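Local coordinates for DNA topoisomerase 2-associated protein PAT1 (Saccharomyces cerevisiae, PDB 5LMG) that activates mRNA decapping and represses translation in yeast, its C-terminal domain binding the decapping enzyme Dcp2 directly and also the exonuclease Xrn1, at residues 122-132 / 184-192; 239-250 / 292-300. The protein carries 2 engineered substitutions. All coordinates share one frame; numbering follows the deposited sequence.

Contact 1: 122-132 / 184-192; sequences LKILQKIFNEL and LLLQLIRNN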
loop_
_atom_site.group_PDB
_atom_site.type_symbol
_atom_site.label_atom_id
_atom_site.label_comp_id
_atom_site.label_asym_id
_atom_site.label_seq_id
_atom_site.Cartn_x
_atom_site.Cartn_y
_atom_site.Cartn_z
ATOM N N LEU A 122 3.456 -18.469 5.378
ATOM C CA LEU A 122 4.308 -17.551 6.135
ATOM C C LEU A 122 5.677 -17.416 5.453
ATOM O O LEU A 122 6.178 -16.300 5.335
ATOM C CB LEU A 122 4.431 -18.013 7.605
ATOM C CG LEU A 122 4.853 -17.006 8.702
ATOM C CD1 LEU A 122 6.285 -17.190 9.096
ATOM C CD2 LEU A 122 4.511 -15.556 8.379
ATOM N N LYS A 123 6.233 -18.535 4.928
ATOM C CA LYS A 123 7.507 -18.549 4.186
ATOM C C LYS A 123 7.444 -17.693 2.906
ATOM O O LYS A 123 8.432 -17.040 2.557
ATOM C CB LYS A 123 7.931 -19.979 3.842
ATOM C CG LYS A 123 8.694 -20.675 4.958
ATOM C CD LYS A 123 9.080 -22.096 4.547
ATOM C CE LYS A 123 9.813 -22.846 5.632
ATOM N NZ LYS A 123 11.206 -22.352 5.810
ATOM N N ILE A 124 6.283 -17.682 2.233
ATOM C CA ILE A 124 6.036 -16.869 1.033
ATOM C C ILE A 124 6.073 -15.378 1.408
ATOM O O ILE A 124 6.793 -14.617 0.761
ATOM C CB ILE A 124 4.739 -17.287 0.290
ATOM C CG1 ILE A 124 4.964 -18.643 -0.451
ATOM C CG2 ILE A 124 4.248 -16.172 -0.671
ATOM C CD1 ILE A 124 3.777 -19.262 -1.147
ATOM N N LEU A 125 5.334 -14.985 2.472
ATOM C CA LEU A 125 5.278 -13.611 2.983
ATOM C C LEU A 125 6.684 -13.144 3.407
ATOM O O LEU A 125 7.089 -12.038 3.042
ATOM C CB LEU A 125 4.302 -13.489 4.170
ATOM C CG LEU A 125 2.770 -13.690 4.025
ATOM C CD1 LEU A 125 2.018 -12.522 4.622
ATOM C CD2 LEU A 125 2.304 -14.009 2.602
ATOM N N GLN A 126 7.435 -14.008 4.140
ATOM C CA GLN A 126 8.816 -13.753 4.582
ATOM C C GLN A 126 9.709 -13.470 3.368
ATOM O O GLN A 126 10.454 -12.496 3.391
ATOM C CB GLN A 126 9.387 -14.938 5.386
ATOM C CG GLN A 126 8.847 -15.042 6.814
ATOM C CD GLN A 126 9.359 -16.250 7.571
ATOM O OE1 GLN A 126 9.425 -17.373 7.058
ATOM N NE2 GLN A 126 9.637 -16.065 8.847
ATOM N N LYS A 127 9.600 -14.296 2.299
ATOM C CA LYS A 127 10.360 -14.131 1.058
ATOM C C LYS A 127 10.062 -12.768 0.406
ATOM O O LYS A 127 11.002 -12.034 0.097
ATOM C CB LYS A 127 10.052 -15.280 0.068
ATOM C CG LYS A 127 11.005 -15.365 -1.129
ATOM C CD LYS A 127 12.233 -16.206 -0.817
ATOM C CE LYS A 127 13.475 -15.381 -0.614
ATOM N NZ LYS A 127 14.567 -16.202 -0.045
ATOM N N ILE A 128 8.761 -12.438 0.228
ATOM C CA ILE A 128 8.276 -11.183 -0.364
ATOM C C ILE A 128 8.861 -9.970 0.385
ATOM O O ILE A 128 9.461 -9.110 -0.257
ATOM C CB ILE A 128 6.716 -11.138 -0.470
ATOM C CG1 ILE A 128 6.179 -12.190 -1.483
ATOM C CG2 ILE A 128 6.211 -9.712 -0.813
ATOM C CD1 ILE A 128 4.634 -12.389 -1.481
ATOM N N PHE A 129 8.730 -9.933 1.730
ATOM C CA PHE A 129 9.243 -8.826 2.542
ATOM C C PHE A 129 10.784 -8.748 2.570
ATOM O O PHE A 129 11.326 -7.644 2.564
ATOM C CB PHE A 129 8.638 -8.833 3.956
ATOM C CG PHE A 129 7.205 -8.360 3.982
ATOM C CD1 PHE A 129 6.893 -7.017 3.797
ATOM C CD2 PHE A 129 6.162 -9.256 4.177
ATOM C CE1 PHE A 129 5.566 -6.585 3.789
ATOM C CE2 PHE A 129 4.836 -8.825 4.170
ATOM C CZ PHE A 129 4.548 -7.492 3.978
ATOM N N ASN A 130 11.475 -9.901 2.534
ATOM C CA ASN A 130 12.943 -9.990 2.533
ATOM C C ASN A 130 13.556 -9.441 1.238
ATOM O O ASN A 130 14.623 -8.830 1.277
ATOM C CB ASN A 130 13.391 -11.450 2.746
ATOM C CG ASN A 130 14.874 -11.631 2.944
ATOM O OD1 ASN A 130 15.440 -11.242 3.967
ATOM N ND2 ASN A 130 15.533 -12.250 1.973
ATOM N N GLU A 131 12.883 -9.672 0.093
ATOM C CA GLU A 131 13.361 -9.261 -1.229
ATOM C C GLU A 131 12.439 -8.203 -1.873
ATOM O O GLU A 131 12.409 -8.091 -3.100
ATOM C CB GLU A 131 13.477 -10.501 -2.143
ATOM C CG GLU A 131 14.415 -11.580 -1.632
ATOM C CD GLU A 131 15.657 -11.775 -2.477
ATOM O OE1 GLU A 131 15.701 -12.760 -3.250
ATOM O OE2 GLU A 131 16.588 -10.945 -2.364
ATOM N N LEU A 132 11.713 -7.417 -1.048
ATOM C CA LEU A 132 10.750 -6.417 -1.517
ATOM C C LEU A 132 11.340 -5.374 -2.486
ATOM O O LEU A 132 10.657 -4.990 -3.431
ATOM C CB LEU A 132 10.024 -5.744 -0.337
ATOM C CG LEU A 132 8.630 -5.165 -0.625
ATOM C CD1 LEU A 132 7.718 -6.186 -1.335
ATOM C CD2 LEU A 132 7.966 -4.675 0.646
ATOM N N LEU A 184 7.818 -10.223 10.360
ATOM C CA LEU A 184 7.645 -9.649 9.013
ATOM C C LEU A 184 8.059 -8.182 8.945
ATOM O O LEU A 184 8.664 -7.766 7.959
ATOM C CB LEU A 184 6.207 -9.847 8.475
ATOM C CG LEU A 184 5.714 -11.295 8.280
ATOM C CD1 LEU A 184 4.257 -11.310 7.871
ATOM C CD2 LEU A 184 6.539 -12.040 7.232
ATOM N N LEU A 185 7.772 -7.412 10.003
ATOM C CA LEU A 185 8.146 -5.998 10.106
ATOM C C LEU A 185 9.667 -5.841 10.124
ATOM O O LEU A 185 10.207 -4.980 9.418
ATOM C CB LEU A 185 7.544 -5.384 11.378
ATOM C CG LEU A 185 6.116 -4.868 11.253
ATOM C CD1 LEU A 185 5.423 -4.880 12.608
ATOM C CD2 LEU A 185 6.083 -3.482 10.633
ATOM N N LEU A 186 10.349 -6.696 10.910
ATOM C CA LEU A 186 11.806 -6.725 11.021
ATOM C C LEU A 186 12.425 -7.127 9.695
ATOM O O LEU A 186 13.422 -6.525 9.308
ATOM C CB LEU A 186 12.273 -7.661 12.151
ATOM C CG LEU A 186 12.144 -7.119 13.579
ATOM C CD1 LEU A 186 12.438 -8.214 14.604
ATOM C CD2 LEU A 186 13.048 -5.912 13.799
ATOM N N GLN A 187 11.804 -8.090 8.965
ATOM C CA GLN A 187 12.256 -8.516 7.630
ATOM C C GLN A 187 12.255 -7.315 6.669
ATOM O O GLN A 187 13.218 -7.117 5.934
ATOM C CB GLN A 187 11.360 -9.639 7.055
ATOM C CG GLN A 187 11.600 -11.033 7.640
ATOM C CD GLN A 187 12.893 -11.688 7.208
ATOM O OE1 GLN A 187 13.332 -11.586 6.056
ATOM N NE2 GLN A 187 13.505 -12.431 8.120
ATOM N N LEU A 188 11.194 -6.489 6.728
ATOM C CA LEU A 188 11.035 -5.294 5.902
ATOM C C LEU A 188 12.099 -4.221 6.201
ATOM O O LEU A 188 12.784 -3.769 5.288
ATOM C CB LEU A 188 9.606 -4.741 6.071
ATOM C CG LEU A 188 9.270 -3.458 5.324
ATOM C CD1 LEU A 188 8.086 -3.659 4.431
ATOM C CD2 LEU A 188 9.013 -2.329 6.299
ATOM N N ILE A 189 12.235 -3.833 7.482
ATOM C CA ILE A 189 13.134 -2.777 7.960
ATOM C C ILE A 189 14.633 -3.123 7.774
ATOM O O ILE A 189 15.418 -2.247 7.397
ATOM C CB ILE A 189 12.753 -2.438 9.441
ATOM C CG1 ILE A 189 11.308 -1.884 9.535
ATOM C CG2 ILE A 189 13.722 -1.468 10.094
ATOM C CD1 ILE A 189 10.619 -2.118 10.956
ATOM N N ARG A 190 15.019 -4.390 8.020
ATOM C CA ARG A 190 16.414 -4.827 7.941
ATOM C C ARG A 190 16.952 -5.107 6.535
ATOM O O ARG A 190 18.161 -4.984 6.318
ATOM C CB ARG A 190 16.641 -6.066 8.826
ATOM C CG ARG A 190 16.508 -5.771 10.299
ATOM C CD ARG A 190 16.655 -7.031 11.119
ATOM N NE ARG A 190 16.728 -6.720 12.543
ATOM C CZ ARG A 190 16.500 -7.600 13.515
ATOM N NH1 ARG A 190 16.174 -8.856 13.223
ATOM N NH2 ARG A 190 16.602 -7.231 14.787
ATOM N N ASN A 191 16.091 -5.509 5.603
ATOM C CA ASN A 191 16.523 -5.903 4.256
ATOM C C ASN A 191 16.232 -4.885 3.154
ATOM O O ASN A 191 16.535 -5.144 1.985
ATOM C CB ASN A 191 15.916 -7.264 3.908
ATOM C CG ASN A 191 16.376 -8.341 4.861
ATOM O OD1 ASN A 191 17.512 -8.822 4.794
ATOM N ND2 ASN A 191 15.538 -8.676 5.828
ATOM N N ASN A 192 15.643 -3.739 3.515
ATOM C CA ASN A 192 15.252 -2.722 2.542
ATOM C C ASN A 192 15.502 -1.315 3.027
ATOM O O ASN A 192 15.441 -1.054 4.233
ATOM C CB ASN A 192 13.742 -2.839 2.254
ATOM C CG ASN A 192 13.301 -4.175 1.726
ATOM O OD1 ASN A 192 13.448 -4.471 0.537
ATOM N ND2 ASN A 192 12.752 -5.009 2.599
#
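Two near-parallel helices of the mainly helical Pat1 C-terminal domain pack here, helix 118-130 through L122, L125, Q126 and F129 and helix 178-191 through L184 and L188. The short segments cross at -22°, with their axes 8.4 Å apart. L184 is a knob in a hole formed by L122, L125, Q126 and F129. Its CD2 does most of the touching and lies 3.8 Å from Q126 CG, the two side chains crossing at about a right angle. The other branch, CD1, meets L125 CD1. F129 comes next along the helix. With CG anti to the carbonyl carbon (chi1 -75°), its ring lies alongside the second helix, between L184 CD2 and L188 CD1. L188 CD1 reaches the edge of that ring, near its plane, 3.6 Å from F129 CD1. L132 CD2 packs on the same methyl, L188 CD1. Helix 201-216 adds L206 and L210 against F129, and L172 of helix 151-174 touches L184.

The C-terminal ends are joined by N192. Its ND2 donates to F129 O at 3.0 Å, nearly along the C=O axis. The same ND2 donates to L188 O of its own segment at 3.0 Å, on a lone pair and in the plane of the carbonyl. Both acceptors lie close to the amide plane of N192, and OD1 is hydrogen-bonded to S133. N191 ND2 in turn bonds Q187 O at 2.8 Å. The chemistry is therefore divided: leucine and phenylalanine packing makes up the apolar part, with Q126, N130, Q187 and N191 along its side, while the N192 amide, held at both ends, ties the helix ends together.

Contact 2: 239-250 / 292-300; sequences YDKLFTSLESKI and HQRIIIDEV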
loop_
_atom_site.group_PDB
_atom_site.type_symbol
_atom_site.label_atom_id
_atom_site.label_comp_id
_atom_site.label_asym_id
_atom_site.label_seq_id
_atom_site.Cartn_x
_atom_site.Cartn_y
_atom_site.Cartn_z
ATOM N N TYR A 239 8.087 -0.386 16.219
ATOM C CA TYR A 239 7.483 0.824 15.636
ATOM C C TYR A 239 8.559 1.932 15.584
ATOM O O TYR A 239 8.710 2.587 14.551
ATOM C CB TYR A 239 6.263 1.311 16.465
ATOM C CG TYR A 239 5.736 2.661 16.009
ATOM C CD1 TYR A 239 6.276 3.850 16.505
ATOM C CD2 TYR A 239 4.731 2.751 15.047
ATOM C CE1 TYR A 239 5.837 5.094 16.049
ATOM C CE2 TYR A 239 4.282 3.992 14.583
ATOM C CZ TYR A 239 4.831 5.160 15.094
ATOM O OH TYR A 239 4.405 6.392 14.650
ATOM N N ASP A 240 9.301 2.126 16.705
ATOM C CA ASP A 240 10.348 3.134 16.795
ATOM C C ASP A 240 11.487 2.901 15.803
ATOM O O ASP A 240 12.009 3.880 15.265
ATOM C CB ASP A 240 10.865 3.296 18.227
ATOM C CG ASP A 240 11.556 4.627 18.429
ATOM O OD1 ASP A 240 10.874 5.683 18.293
ATOM O OD2 ASP A 240 12.790 4.627 18.649
ATOM N N LYS A 241 11.857 1.625 15.539
ATOM C CA LYS A 241 12.886 1.283 14.538
ATOM C C LYS A 241 12.398 1.689 13.130
ATOM O O LYS A 241 13.160 2.286 12.358
ATOM C CB LYS A 241 13.245 -0.210 14.582
ATOM C CG LYS A 241 14.073 -0.604 15.806
ATOM C CD LYS A 241 14.290 -2.115 15.877
ATOM C CE LYS A 241 14.251 -2.646 17.303
ATOM N NZ LYS A 241 15.411 -2.183 18.113
ATOM N N LEU A 242 11.118 1.405 12.821
ATOM C CA LEU A 242 10.470 1.797 11.569
ATOM C C LEU A 242 10.421 3.326 11.461
ATOM O O LEU A 242 10.714 3.873 10.396
ATOM C CB LEU A 242 9.038 1.235 11.503
ATOM C CG LEU A 242 8.249 1.574 10.238
ATOM C CD1 LEU A 242 8.766 0.777 9.044
ATOM C CD2 LEU A 242 6.773 1.324 10.444
ATOM N N PHE A 243 10.042 4.006 12.569
ATOM C CA PHE A 243 9.944 5.465 12.619
ATOM C C PHE A 243 11.298 6.124 12.296
ATOM O O PHE A 243 11.328 7.089 11.531
ATOM C CB PHE A 243 9.391 5.945 13.976
ATOM C CG PHE A 243 8.934 7.383 13.959
ATOM C CD1 PHE A 243 9.825 8.421 14.234
ATOM C CD2 PHE A 243 7.612 7.704 13.671
ATOM C CE1 PHE A 243 9.404 9.757 14.196
ATOM C CE2 PHE A 243 7.189 9.042 13.639
ATOM C CZ PHE A 243 8.089 10.055 13.909
ATOM N N THR A 244 12.399 5.560 12.832
ATOM C CA THR A 244 13.784 6.005 12.610
ATOM C C THR A 244 14.144 5.990 11.113
ATOM O O THR A 244 14.737 6.957 10.633
ATOM C CB THR A 244 14.761 5.164 13.461
ATOM O OG1 THR A 244 14.373 5.244 14.825
ATOM C CG2 THR A 244 16.213 5.620 13.342
ATOM N N SER A 245 13.773 4.914 10.380
ATOM C CA SER A 245 14.063 4.799 8.949
ATOM C C SER A 245 13.287 5.803 8.067
ATOM O O SER A 245 13.722 6.063 6.948
ATOM C CB SER A 245 13.851 3.368 8.456
ATOM O OG SER A 245 12.496 2.967 8.565
ATOM N N LEU A 246 12.174 6.379 8.584
ATOM C CA LEU A 246 11.308 7.335 7.884
ATOM C C LEU A 246 11.505 8.790 8.262
ATOM O O LEU A 246 11.169 9.671 7.461
ATOM C CB LEU A 246 9.827 6.974 8.097
ATOM C CG LEU A 246 9.349 5.669 7.472
ATOM C CD1 LEU A 246 7.942 5.326 7.944
ATOM C CD2 LEU A 246 9.432 5.730 5.964
ATOM N N GLU A 247 12.015 9.054 9.485
ATOM C CA GLU A 247 12.202 10.404 10.007
ATOM C C GLU A 247 12.990 11.286 9.051
ATOM O O GLU A 247 13.986 10.830 8.487
ATOM C CB GLU A 247 12.849 10.350 11.398
ATOM C CG GLU A 247 12.624 11.609 12.204
ATOM C CD GLU A 247 13.174 11.526 13.614
ATOM O OE1 GLU A 247 13.966 10.596 13.893
ATOM O OE2 GLU A 247 12.841 12.412 14.431
ATOM N N SER A 248 12.502 12.528 8.839
ATOM C CA SER A 248 13.009 13.559 7.899
ATOM C C SER A 248 12.701 13.242 6.399
ATOM O O SER A 248 13.014 14.065 5.530
ATOM C CB SER A 248 14.494 13.858 8.115
ATOM O OG SER A 248 15.311 12.931 7.419
ATOM N N LYS A 249 12.075 12.069 6.102
ATOM C CA LYS A 249 11.734 11.622 4.745
ATOM C C LYS A 249 10.220 11.340 4.544
ATOM O O LYS A 249 9.838 10.875 3.471
ATOM C CB LYS A 249 12.574 10.377 4.370
ATOM C CG LYS A 249 14.083 10.644 4.293
ATOM C CD LYS A 249 14.928 9.377 4.406
ATOM C CE LYS A 249 15.210 8.969 5.836
ATOM N NZ LYS A 249 16.141 7.812 5.912
ATOM N N ILE A 250 9.366 11.635 5.565
ATOM C CA ILE A 250 7.910 11.398 5.549
ATOM C C ILE A 250 7.206 12.086 4.344
ATOM O O ILE A 250 6.328 11.474 3.731
ATOM C CB ILE A 250 7.230 11.738 6.917
ATOM C CG1 ILE A 250 7.771 10.812 8.042
ATOM C CG2 ILE A 250 5.690 11.625 6.840
ATOM C CD1 ILE A 250 7.545 11.333 9.536
ATOM N N HIS A 292 6.118 11.233 18.362
ATOM C CA HIS A 292 6.067 10.700 16.989
ATOM C C HIS A 292 5.060 11.513 16.178
ATOM O O HIS A 292 5.359 11.908 15.059
ATOM C CB HIS A 292 5.635 9.216 16.968
ATOM C CG HIS A 292 6.622 8.289 17.594
ATOM N ND1 HIS A 292 6.323 7.601 18.758
ATOM C CD2 HIS A 292 7.884 7.979 17.212
ATOM C CE1 HIS A 292 7.399 6.880 19.028
ATOM N NE2 HIS A 292 8.354 7.063 18.116
ATOM N N GLN A 293 3.874 11.785 16.772
ATOM C CA GLN A 293 2.787 12.524 16.145
ATOM C C GLN A 293 3.177 13.963 15.780
ATOM O O GLN A 293 2.800 14.442 14.707
ATOM C CB GLN A 293 1.519 12.468 17.004
ATOM C CG GLN A 293 0.877 11.072 17.063
ATOM C CD GLN A 293 -0.296 10.997 18.020
ATOM O OE1 GLN A 293 -0.576 11.926 18.779
ATOM N NE2 GLN A 293 -1.017 9.879 18.008
ATOM N N ARG A 294 3.953 14.623 16.669
ATOM C CA ARG A 294 4.478 15.980 16.512
ATOM C C ARG A 294 5.341 16.056 15.258
ATOM O O ARG A 294 5.174 16.982 14.467
ATOM C CB ARG A 294 5.306 16.391 17.733
ATOM C CG ARG A 294 4.473 16.753 18.970
ATOM C CD ARG A 294 5.384 17.036 20.150
ATOM N NE ARG A 294 5.847 18.423 20.173
ATOM C CZ ARG A 294 7.029 18.843 19.731
ATOM N NH1 ARG A 294 7.898 17.982 19.217
ATOM N NH2 ARG A 294 7.360 20.124 19.819
ATOM N N ILE A 295 6.249 15.066 15.083
ATOM C CA ILE A 295 7.144 14.954 13.933
ATOM C C ILE A 295 6.321 14.707 12.655
ATOM O O ILE A 295 6.568 15.389 11.663
ATOM C CB ILE A 295 8.245 13.872 14.152
ATOM C CG1 ILE A 295 9.240 14.281 15.267
ATOM C CG2 ILE A 295 8.984 13.544 12.819
ATOM C CD1 ILE A 295 9.934 13.152 15.939
ATOM N N ILE A 296 5.363 13.732 12.679
ATOM C CA ILE A 296 4.511 13.403 11.511
ATOM C C ILE A 296 3.770 14.656 10.987
ATOM O O ILE A 296 3.902 14.959 9.796
ATOM C CB ILE A 296 3.550 12.194 11.731
ATOM C CG1 ILE A 296 4.341 10.898 12.083
ATOM C CG2 ILE A 296 2.633 11.976 10.477
ATOM C CD1 ILE A 296 3.521 9.814 12.896
ATOM N N ILE A 297 3.020 15.373 11.882
ATOM C CA ILE A 297 2.267 16.610 11.605
ATOM C C ILE A 297 3.199 17.664 11.009
ATOM O O ILE A 297 2.843 18.299 10.016
ATOM C CB ILE A 297 1.534 17.156 12.889
ATOM C CG1 ILE A 297 0.177 16.469 13.115
ATOM C CG2 ILE A 297 1.336 18.695 12.845
ATOM C CD1 ILE A 297 -1.039 17.062 12.274
ATOM N N ASP A 298 4.394 17.852 11.625
ATOM C CA ASP A 298 5.357 18.834 11.146
ATOM C C ASP A 298 5.809 18.515 9.703
ATOM O O ASP A 298 5.850 19.409 8.861
ATOM C CB ASP A 298 6.573 18.916 12.101
ATOM C CG ASP A 298 7.570 19.941 11.650
ATOM O OD1 ASP A 298 7.196 21.128 11.558
ATOM O OD2 ASP A 298 8.684 19.546 11.260
ATOM N N GLU A 299 6.136 17.241 9.438
ATOM C CA GLU A 299 6.660 16.801 8.149
ATOM C C GLU A 299 5.641 16.876 7.008
ATOM O O GLU A 299 6.040 17.099 5.867
ATOM C CB GLU A 299 7.304 15.404 8.245
ATOM C CG GLU A 299 8.669 15.445 8.932
ATOM C CD GLU A 299 9.572 14.235 8.762
ATOM O OE1 GLU A 299 9.704 13.727 7.622
ATOM O OE2 GLU A 299 10.207 13.837 9.764
ATOM N N VAL A 300 4.335 16.750 7.319
ATOM C CA VAL A 300 3.279 16.760 6.304
ATOM C C VAL A 300 2.389 18.004 6.375
ATOM O O VAL A 300 1.403 18.060 5.650
ATOM C CB VAL A 300 2.435 15.444 6.299
ATOM C CG1 VAL A 300 3.320 14.213 6.134
ATOM C CG2 VAL A 300 1.526 15.327 7.520
HETATM O O HOH W 1 9.874 15.135 5.259
#
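H292 takes part in two edge-to-face aromatic pairs, with Y239 and F243, and is also hydrogen-bonded to a carboxylate. The edge of Y239 points at its face, with the ring planes at 81° and Y239 CE1 3.6 Å from H292 CG. The imidazole then turns its own edge to F243, setting H292 CD2 over the centre of that ring, 3.5 Å from F243 CG. H292 NE2 donates to D240 OD1 at 2.9 Å, with an N-H...O angle of 172° and the oxygen in the imidazole plane. D240 reaches it with CG anti to the backbone N (chi1 -159°). The other ring nitrogen, ND1, is bonded to K289 N, so both nitrogens hold the ring's rotation. With a leucine in place of H292, D240 OD1 and K289 N would probably be left without their mate, and the face of F243 without its edge-on partner.

Further along, E299 grips the turn 246-249 and the residue after it. OE2 accepts from S248 N at 2.8 Å, on its syn side, and OE1 from I250 N at 3.0 Å. A water also donates to E299 OE1. I250 CG2 packs on V300 CG1 at 3.6 Å, and I296 CG1 meets the edge of F243.

Behind these residues, helix 275-286 places L281 against I250 and I296, and its L284 O bonds Y239 OH. F352 of helix 329-355 covers I296 and V300. R294 and D298, on helix 290-322, meet the bound peptide.

The contacts come in series along the chain: 122-132 / 184-192 closes before 239-250 / 292-300 opens. Their centres are about 21 Å apart. They share no helix, yet they touch directly where helix 178-191 meets helix 234-246. There I189 CG1 lies 3.7 Å from L242 CD1. These four helices pack in the order 118-130, 178-191, 234-246, 290-322, with other helices between them along the chain. All four segments belong to the Pat1 homology region, which is related to TPR proteins, consistent with a continuous helical scaffold. The bound peptide, from Dcp2, lies against helix 290-322 at the contact 2 end. Contact 1 is nearer the centre of the chain.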